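Local coordinates for protein putative transcriptional regulator, sugar-binding family (Arthrobacter aurescens, PDB 3NZE) that probably regulates transcription as a SorC-family protein, this domain being thought to bind a sugar effector and the full-length protein to bind DNA, at residues G201-I206 / P215-L220; G172-E177 / V192-F197. One frame throughout, in Å; residues are numbered along the deposited sequence.

In the fold
Contact 2 closes in the chain before contact 1 opens, and strand 195-198 ties the two together. In contact 2 the hairpin residues 192-197 lie against the loop 172-177; in contact 1 the loop beyond that strand, 201-206, meets the start of helix 217-221. Their centres are 14 Å apart, yet they touch: His217 NE2 of contact 1 probably hydrogen-bonds to Val195 O of contact 2 at 3.1 Å, and His217 CE1 packs on Phe197 CD2 at 3.5 Å. Contact 1 is remote from the known calcium sites. In contact 2 the side chain of Tyr174 lies about 12 Å from that of Thr96, a calcium-binding residue, though this chain carries no calcium.

Contact 1. Residues G201-I206 / P215-L220; sequences GSSDGI and PSHEQL
Ser203 and His217 are the two side chains that meet here, and their direct contact is slight. CB of Ser203 packs against the imidazole, 3.4 Å from His217 ND1, with CE1 of the same ring a little farther off, while the serine hydroxyl comes at the ring obliquely. Water carries most of the polar traffic. One molecule sits at the ring edge, in its plane, 2.7 Å from His217 ND1; it also donates to Gly201 O and bonds Ser203 OG. A second water links Ser203 OG to the backbone, accepting from His217 N at 2.9 Å. Ser203 OG reaches both waters because chi1 of 61° sets it between the backbone N and the carbonyl carbon. The His217 amide belongs to the first turn of helix 217-221, whose N-cap is Ser216: its OG accepts from Gln219 N at 3.0 Å and 161°. Across the ring, NE2 is spoken for by Val195 O on the preceding strand, so the imidazole is fixed from two sides. A leucine in place of His217 would probably leave Val195 O without its ring partner and the first water without its nitrogen. On the loop side, Arg198 bonds both Ser202 OG and Asp204 O.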
loop_
_atom_site.group_PDB
_atom_site.type_symbol
_atom_site.label_atom_id
_atom_site.label_comp_id
_atom_site.label_asym_id
_atom_site.label_seq_id
_atom_site.Cartn_x
_atom_site.Cartn_y
_atom_site.Cartn_z
ATOM N N GLY A 201 2.583 -5.011 14.837
ATOM C CA GLY A 201 2.528 -3.718 14.174
ATOM C C GLY A 201 3.739 -2.819 14.383
ATOM O O GLY A 201 3.832 -1.747 13.783
ATOM N N SER A 202 4.672 -3.241 15.231
ATOM C CA SER A 202 5.834 -2.400 15.533
ATOM C C SER A 202 6.803 -2.342 14.357
ATOM O O SER A 202 6.913 -3.298 13.584
ATOM C CB SER A 202 6.551 -2.881 16.799
ATOM O OG SER A 202 7.074 -4.189 16.644
ATOM N N SER A 203 7.504 -1.217 14.219
ATOM C CA SER A 203 8.430 -1.025 13.097
ATOM C C SER A 203 9.763 -0.416 13.521
ATOM O O SER A 203 10.606 -0.108 12.675
ATOM C CB SER A 203 7.793 -0.168 12.000
ATOM O OG SER A 203 7.464 1.125 12.480
ATOM N N ASP A 204 9.945 -0.236 14.828
ATOM C CA ASP A 204 11.190 0.291 15.362
ATOM C C ASP A 204 12.217 -0.831 15.397
ATOM O O ASP A 204 11.867 -1.995 15.595
ATOM C CB ASP A 204 10.967 0.818 16.780
ATOM C CG ASP A 204 10.621 -0.295 17.763
ATOM O OD1 ASP A 204 9.546 -0.924 17.606
ATOM O OD2 ASP A 204 11.428 -0.549 18.689
ATOM N N GLY A 205 13.483 -0.486 15.204
ATOM C CA GLY A 205 14.549 -1.462 15.337
ATOM C C GLY A 205 14.551 -2.531 14.257
ATOM O O GLY A 205 15.029 -3.648 14.482
ATOM N N ILE A 206 14.015 -2.199 13.085
ATOM C CA ILE A 206 14.079 -3.108 11.951
ATOM C C ILE A 206 15.147 -2.617 10.985
ATOM O O ILE A 206 15.011 -1.566 10.372
ATOM C CB ILE A 206 12.719 -3.239 11.228
ATOM C CG1 ILE A 206 11.673 -3.845 12.168
ATOM C CG2 ILE A 206 12.860 -4.078 9.957
ATOM C CD1 ILE A 206 10.307 -3.995 11.525
ATOM N N PRO A 215 7.293 6.413 3.533
ATOM C CA PRO A 215 6.964 7.214 4.724
ATOM C C PRO A 215 6.945 6.355 5.981
ATOM O O PRO A 215 6.621 5.166 5.912
ATOM C CB PRO A 215 5.534 7.707 4.441
ATOM C CG PRO A 215 5.293 7.438 2.986
ATOM C CD PRO A 215 6.136 6.260 2.639
ATOM N N SER A 216 7.260 6.948 7.126
ATOM C CA SER A 216 7.206 6.197 8.376
ATOM C C SER A 216 5.769 5.860 8.691
ATOM O O SER A 216 4.838 6.527 8.232
ATOM C CB SER A 216 7.801 6.984 9.543
ATOM O OG SER A 216 6.982 8.094 9.869
ATOM N N HIS A 217 5.587 4.822 9.492
ATOM C CA HIS A 217 4.250 4.465 9.936
ATOM C C HIS A 217 3.652 5.578 10.797
ATOM O O HIS A 217 2.459 5.852 10.705
ATOM C CB HIS A 217 4.263 3.102 10.630
ATOM C CG HIS A 217 4.659 1.984 9.710
ATOM N ND1 HIS A 217 5.060 0.745 10.160
ATOM C CD2 HIS A 217 4.728 1.932 8.357
ATOM C CE1 HIS A 217 5.352 -0.027 9.125
ATOM N NE2 HIS A 217 5.160 0.671 8.019
ATOM N N GLU A 218 4.488 6.249 11.592
ATOM C CA GLU A 218 4.031 7.402 12.363
ATOM C C GLU A 218 3.429 8.485 11.464
ATOM O O GLU A 218 2.369 9.035 11.760
ATOM C CB GLU A 218 5.156 7.987 13.233
ATOM C CG GLU A 218 4.695 9.171 14.081
ATOM C CD GLU A 218 5.823 9.834 14.856
ATOM O OE1 GLU A 218 6.982 9.373 14.752
ATOM O OE2 GLU A 218 5.549 10.825 15.569
ATOM N N GLN A 219 4.098 8.784 10.359
ATOM C CA GLN A 219 3.554 9.742 9.406
ATOM C C GLN A 219 2.232 9.273 8.799
ATOM O O GLN A 219 1.285 10.050 8.696
ATOM C CB GLN A 219 4.571 10.047 8.306
ATOM C CG GLN A 219 4.078 11.093 7.324
ATOM C CD GLN A 219 5.141 11.478 6.310
ATOM O OE1 GLN A 219 6.107 12.171 6.637
ATOM N NE2 GLN A 219 4.966 11.028 5.074
ATOM N N LEU A 220 2.159 8.005 8.394
ATOM C CA LEU A 220 0.912 7.467 7.862
ATOM C C LEU A 220 -0.234 7.617 8.844
ATOM O O LEU A 220 -1.349 7.972 8.466
ATOM C CB LEU A 220 1.049 5.986 7.524
ATOM C CG LEU A 220 1.673 5.611 6.195
ATOM C CD1 LEU A 220 1.471 4.123 5.982
ATOM C CD2 LEU A 220 1.045 6.413 5.061
HETATM O O HOH W 1 4.564 0.671 12.856
HETATM O O HOH W 2 7.820 3.365 10.587
#

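Contact 2. Residues G172-E177 / V192-F197; sequences GGYLDE and VATVFF
Tyr174 and Phe196 meet with their side chains coming from opposite directions, and the tyrosine ring takes Phe196 CZ at its edge, near the ring plane. The closest approach between them is Tyr174 OH to Phe196 CZ, 3.7 Å. Thr194 comes to the tyrosine obliquely, its methyl CG2 lying 3.4 Å from Tyr174 OH and its CB hardly farther. Phe125 stacks on the same tyrosine ring. Around Phe196, Tyr174 OH and Leu175 CD1 both approach obliquely, the latter 4.1 Å from Phe196 CZ, and Tyr170 meets that ring with the planes at about 45°. No hydrogen bond crosses between the two segments; the phenolic oxygen meets the hairpin through Thr194 CG2 and CB and Phe196 CZ. A chi1 of 54°, which tucks the Tyr174 ring back over its own main chain, carries it to the hairpin, and it passes so near Gly172 that a CB there would run into Tyr174 CE1.

Thr194 is itself well fixed. Its OG1 donates to Ala193 O at 2.6 Å and also bonds Ser212 OG, which points the methyl at the tyrosine. Ala193 and Thr194, both with positive phi, are the corner of a type I' turn, closed by Val195 N to Val192 O at 2.9 Å. This turn makes the tight beta hairpin of strands 188-192 and 195-198, an antiparallel pair whose first strand runs beside 153-160 in the main sheet; the loop leading to helix 177-185, capped at Asp176, covers its tip.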
loop_
_atom_site.group_PDB
_atom_site.type_symbol
_atom_site.label_atom_id
_atom_site.label_comp_id
_atom_site.label_asym_id
_atom_site.label_seq_id
_atom_site.Cartn_x
_atom_site.Cartn_y
_atom_site.Cartn_z
ATOM N N GLY A 172 8.333 -7.033 -5.170
ATOM C CA GLY A 172 9.011 -5.823 -5.590
ATOM C C GLY A 172 10.400 -6.119 -6.105
ATOM O O GLY A 172 11.007 -5.292 -6.782
ATOM N N GLY A 173 10.906 -7.303 -5.778
ATOM C CA GLY A 173 12.189 -7.755 -6.280
ATOM C C GLY A 173 13.350 -6.842 -5.934
ATOM O O GLY A 173 14.300 -6.731 -6.693
ATOM N N TYR A 174 13.278 -6.182 -4.782
ATOM C CA TYR A 174 14.350 -5.280 -4.374
ATOM C C TYR A 174 15.215 -5.815 -3.220
ATOM O O TYR A 174 16.191 -5.173 -2.818
ATOM C CB TYR A 174 13.794 -3.890 -4.043
ATOM C CG TYR A 174 12.679 -3.883 -3.015
ATOM C CD1 TYR A 174 11.362 -3.683 -3.398
ATOM C CD2 TYR A 174 12.951 -4.052 -1.658
ATOM C CE1 TYR A 174 10.334 -3.665 -2.468
ATOM C CE2 TYR A 174 11.927 -4.031 -0.719
ATOM C CZ TYR A 174 10.625 -3.838 -1.132
ATOM O OH TYR A 174 9.602 -3.820 -0.203
ATOM N N LEU A 175 14.858 -6.981 -2.689
ATOM C CA LEU A 175 15.661 -7.628 -1.652
ATOM C C LEU A 175 16.415 -8.839 -2.197
ATOM O O LEU A 175 15.887 -9.586 -3.019
ATOM C CB LEU A 175 14.781 -8.071 -0.477
ATOM C CG LEU A 175 13.990 -7.003 0.277
ATOM C CD1 LEU A 175 13.228 -7.632 1.440
ATOM C CD2 LEU A 175 14.906 -5.899 0.777
ATOM N N ASP A 176 17.644 -9.039 -1.740
ATOM C CA ASP A 176 18.368 -10.262 -2.071
ATOM C C ASP A 176 18.149 -11.310 -0.978
ATOM O O ASP A 176 17.426 -11.060 -0.012
ATOM C CB ASP A 176 19.856 -9.987 -2.312
ATOM C CG ASP A 176 20.542 -9.373 -1.110
ATOM O OD1 ASP A 176 21.563 -8.684 -1.308
ATOM O OD2 ASP A 176 20.068 -9.575 0.030
ATOM N N GLU A 177 18.765 -12.480 -1.126
ATOM C CA GLU A 177 18.473 -13.593 -0.224
ATOM C C GLU A 177 18.859 -13.317 1.230
ATOM O O GLU A 177 18.127 -13.687 2.151
ATOM C CB GLU A 177 19.107 -14.896 -0.725
ATOM C CG GLU A 177 20.599 -14.815 -0.987
ATOM C CD GLU A 177 21.199 -16.164 -1.343
ATOM O OE1 GLU A 177 21.015 -16.618 -2.492
ATOM O OE2 GLU A 177 21.856 -16.770 -0.470
ATOM N N VAL A 192 4.167 -1.816 4.303
ATOM C CA VAL A 192 3.402 -0.866 3.525
ATOM C C VAL A 192 4.394 0.130 2.965
ATOM O O VAL A 192 5.213 0.686 3.707
ATOM C CB VAL A 192 2.374 -0.141 4.391
ATOM C CG1 VAL A 192 1.913 1.128 3.692
ATOM C CG2 VAL A 192 1.200 -1.071 4.664
ATOM N N ALA A 193 4.336 0.339 1.650
ATOM C CA ALA A 193 5.222 1.289 0.966
ATOM C C ALA A 193 6.713 0.981 1.174
ATOM O O ALA A 193 7.558 1.887 1.172
ATOM C CB ALA A 193 4.891 2.728 1.407
ATOM N N THR A 194 7.013 -0.304 1.338
ATOM C CA THR A 194 8.363 -0.813 1.592
ATOM C C THR A 194 8.896 -0.522 3.001
ATOM O O THR A 194 10.083 -0.709 3.266
ATOM C CB THR A 194 9.409 -0.428 0.483
ATOM O OG1 THR A 194 9.892 0.909 0.683
ATOM C CG2 THR A 194 8.808 -0.582 -0.908
ATOM N N VAL A 195 8.019 -0.081 3.907
ATOM C CA VAL A 195 8.383 0.053 5.317
ATOM C C VAL A 195 7.785 -1.121 6.087
ATOM O O VAL A 195 6.568 -1.301 6.119
ATOM C CB VAL A 195 7.899 1.378 5.943
ATOM C CG1 VAL A 195 8.407 1.520 7.389
ATOM C CG2 VAL A 195 8.352 2.573 5.114
ATOM N N PHE A 196 8.649 -1.922 6.690
ATOM C CA PHE A 196 8.259 -3.200 7.271
ATOM C C PHE A 196 7.765 -3.101 8.705
ATOM O O PHE A 196 8.101 -2.155 9.432
ATOM C CB PHE A 196 9.446 -4.158 7.197
ATOM C CG PHE A 196 9.891 -4.444 5.787
ATOM C CD1 PHE A 196 9.405 -5.550 5.117
ATOM C CD2 PHE A 196 10.770 -3.592 5.133
ATOM C CE1 PHE A 196 9.791 -5.814 3.804
ATOM C CE2 PHE A 196 11.169 -3.851 3.823
ATOM C CZ PHE A 196 10.675 -4.965 3.162
ATOM N N PHE A 197 6.959 -4.083 9.104
ATOM C CA PHE A 197 6.449 -4.152 10.478
ATOM C C PHE A 197 6.350 -5.596 10.966
ATOM O O PHE A 197 6.373 -6.533 10.160
ATOM C CB PHE A 197 5.080 -3.491 10.553
ATOM C CG PHE A 197 4.149 -3.922 9.460
ATOM C CD1 PHE A 197 3.586 -5.189 9.470
ATOM C CD2 PHE A 197 3.861 -3.071 8.401
ATOM C CE1 PHE A 197 2.724 -5.600 8.460
ATOM C CE2 PHE A 197 3.007 -3.472 7.376
ATOM C CZ PHE A 197 2.436 -4.745 7.410
#